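Local coordinates for uncharacterized protein Tm1382 (Thermotoga maritima, PDB 3E57) that is of unknown function but, as a member of the Nudix family, probably hydrolyses a nucleoside diphosphate linked to another moiety, at residues V74-G78 / D79-I83. Numbering follows the deposited sequence.
Sequences VIMDG and DRVLI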
ATOM      1  N   VAL B  74       3.993   7.294 -14.925  1.00 26.39           N
ATOM      2  CA  VAL B  74       3.927   8.652 -14.449  1.00 26.73           C
ATOM      3  C   VAL B  74       4.991   9.429 -15.218  1.00 27.15           C
ATOM      4  O   VAL B  74       6.142   8.985 -15.316  1.00 26.79           O
ATOM      5  CB  VAL B  74       4.232   8.713 -12.946  1.00 27.00           C
ATOM      6  CG1 VAL B  74       4.314  10.170 -12.479  1.00 27.81           C
ATOM      7  CG2 VAL B  74       3.171   7.933 -12.159  1.00 26.14           C
ATOM      8  N   ILE B  75       4.599  10.568 -15.775  1.00 27.17           N
ATOM      9  CA  ILE B  75       5.478  11.350 -16.634  1.00 28.53           C
ATOM     10  C   ILE B  75       5.950  12.579 -15.884  1.00 28.75           C
ATOM     11  O   ILE B  75       5.136  13.288 -15.302  1.00 26.78           O
ATOM     12  CB  ILE B  75       4.739  11.759 -17.934  1.00 28.07           C
ATOM     13  CG1 ILE B  75       4.523  10.526 -18.808  1.00 29.22           C
ATOM     14  CG2 ILE B  75       5.523  12.827 -18.710  1.00 28.23           C
ATOM     15  CD1 ILE B  75       3.591  10.759 -19.946  1.00 29.30           C
ATOM     16  N   MET B  76       7.268  12.809 -15.880  1.00 29.87           N
ATOM     17  CA  MET B  76       7.840  14.049 -15.366  1.00 31.72           C
ATOM     18  C   MET B  76       8.606  14.804 -16.447  1.00 32.18           C
ATOM     19  O   MET B  76       9.434  14.211 -17.140  1.00 32.60           O
ATOM     20  CB  MET B  76       8.786  13.772 -14.206  1.00 31.70           C
ATOM     21  CG  MET B  76       8.073  13.542 -12.883  1.00 33.82           C
ATOM     22  SD  MET B  76       9.225  13.550 -11.507  1.00 35.18           S
ATOM     23  CE  MET B  76       9.387  15.308 -11.164  1.00 36.35           C
ATOM     24  N   ASP B  77       8.313  16.098 -16.571  1.00 32.77           N
ATOM     25  CA  ASP B  77       9.013  17.019 -17.475  1.00 33.22           C
ATOM     26  C   ASP B  77       9.770  17.975 -16.567  1.00 33.53           C
ATOM     27  O   ASP B  77       9.168  18.817 -15.902  1.00 32.93           O
ATOM     28  CB  ASP B  77       8.004  17.775 -18.355  1.00 33.25           C
ATOM     29  CG  ASP B  77       8.666  18.615 -19.461  1.00 33.92           C
ATOM     30  OD1 ASP B  77       9.829  19.034 -19.310  1.00 36.91           O
ATOM     31  OD2 ASP B  77       7.998  18.880 -20.481  1.00 35.22           O
ATOM     32  N   GLY B  78      11.087  17.805 -16.505  1.00 34.16           N
ATOM     33  CA  GLY B  78      11.911  18.558 -15.576  1.00 34.43           C
ATOM     34  C   GLY B  78      11.524  18.190 -14.159  1.00 34.86           C
ATOM     35  O   GLY B  78      11.501  17.007 -13.797  1.00 35.07           O
ATOM     36  N   ASP B  79      11.198  19.198 -13.357  1.00 35.25           N
ATOM     37  CA  ASP B  79      10.827  18.957 -11.965  1.00 35.22           C
ATOM     38  C   ASP B  79       9.317  19.026 -11.783  1.00 34.81           C
ATOM     39  O   ASP B  79       8.833  19.219 -10.672  1.00 35.07           O
ATOM     40  CB  ASP B  79      11.555  19.935 -11.035  1.00 36.32           C
ATOM     41  CG  ASP B  79      12.916  19.397 -10.564  1.00 39.08           C
ATOM     42  OD1 ASP B  79      13.086  18.152 -10.476  1.00 42.09           O
ATOM     43  OD2 ASP B  79      13.814  20.219 -10.272  1.00 44.54           O
ATOM     44  N   ARG B  80       8.585  18.830 -12.879  1.00 33.89           N
ATOM     45  CA  ARG B  80       7.124  18.848 -12.864  1.00 33.60           C
ATOM     46  C   ARG B  80       6.585  17.491 -13.256  1.00 32.31           C
ATOM     47  O   ARG B  80       7.224  16.761 -14.012  1.00 31.68           O
ATOM     48  CB  ARG B  80       6.592  19.919 -13.814  1.00 33.79           C
ATOM     49  CG  ARG B  80       6.893  21.322 -13.353  1.00 35.02           C
ATOM     50  CD  ARG B  80       6.328  22.358 -14.307  1.00 36.26           C
ATOM     51  NE  ARG B  80       6.461  23.710 -13.754  1.00 38.64           N
ATOM     52  CZ  ARG B  80       5.462  24.459 -13.271  1.00 40.87           C
ATOM     53  NH1 ARG B  80       4.203  24.028 -13.265  1.00 41.95           N
ATOM     54  NH2 ARG B  80       5.727  25.671 -12.799  1.00 41.10           N
ATOM     55  N   VAL B  81       5.406  17.161 -12.733  1.00 31.28           N
ATOM     56  CA  VAL B  81       4.761  15.884 -13.000  1.00 30.31           C
ATOM     57  C   VAL B  81       3.442  16.131 -13.722  1.00 28.97           C
ATOM     58  O   VAL B  81       2.748  17.111 -13.436  1.00 27.88           O
ATOM     59  CB  VAL B  81       4.513  15.075 -11.693  1.00 30.63           C
ATOM     60  CG1 VAL B  81       3.613  15.833 -10.733  1.00 31.05           C
ATOM     61  CG2 VAL B  81       3.928  13.707 -12.023  1.00 31.71           C
ATOM     62  N   LEU B  82       3.105  15.236 -14.646  1.00 27.90           N
ATOM     63  CA  LEU B  82       1.892  15.360 -15.440  1.00 28.14           C
ATOM     64  C   LEU B  82       0.661  14.845 -14.674  1.00 27.46           C
ATOM     65  O   LEU B  82       0.629  13.701 -14.247  1.00 25.12           O
ATOM     66  CB  LEU B  82       2.039  14.592 -16.749  1.00 27.99           C
ATOM     67  CG  LEU B  82       0.844  14.602 -17.704  1.00 28.00           C
ATOM     68  CD1 LEU B  82       0.620  15.987 -18.281  1.00 28.05           C
ATOM     69  CD2 LEU B  82       1.034  13.566 -18.806  1.00 27.99           C
ATOM     70  N   ILE B  83      -0.325  15.718 -14.528  1.00 27.73           N
ATOM     71  CA  ILE B  83      -1.627  15.388 -13.962  1.00 28.63           C
ATOM     72  C   ILE B  83      -2.638  15.540 -15.086  1.00 29.08           C
ATOM     73  O   ILE B  83      -2.568  16.506 -15.842  1.00 28.46           O
ATOM     74  CB  ILE B  83      -1.987  16.374 -12.838  1.00 28.39           C
ATOM     75  CG1 ILE B  83      -1.019  16.219 -11.660  1.00 30.44           C
ATOM     76  CG2 ILE B  83      -3.414  16.167 -12.371  1.00 29.25           C
ATOM     77  CD1 ILE B  83      -1.224  14.984 -10.849  1.00 31.52           C
TER
HETATM   78  O   HOH W   1       1.716  11.220 -15.537  1.00 39.36           O
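The flat carbonyl of D77 takes the N-H of R80 over its face, 3.1 Å from R80 N to D77 O and 49° out of the carbonyl plane, off any lone pair. D77 N returns a bond to R80 O at 2.9 Å, and farther from the turn L82 N bonds to I75 O at 2.9 Å. Beyond it a water joins I75 N to L82 O where the strands splay apart. M76 and V81 form the intervening non-hydrogen-bonded pair; M76 CG passes V81 CB at 4.1 Å, and the bend at chi3 (84°) brings CE to 3.8 Å from D79 C. With CG2 anti to its backbone N, V81 packs this methyl against V74 CG1 at 3.6 Å. I75 and L82 lie side by side, CD1 to CD2 4.0 Å, both also touching I103. Shortening M76 to an alanine would probably uncover V81 CB and the D79 backbone and lose the packing on F207. The D77 carboxylate and R80 guanidinium bond instead to F166 N and L179 O, tying the hairpin to neighbouring strands. G78, at phi 64°, takes the first corner of a type II' turn and D79 the second, the classic two-residue beta hairpin, here linking strands 66-77 and 80-85 in the mixed sheet of the Nudix fold.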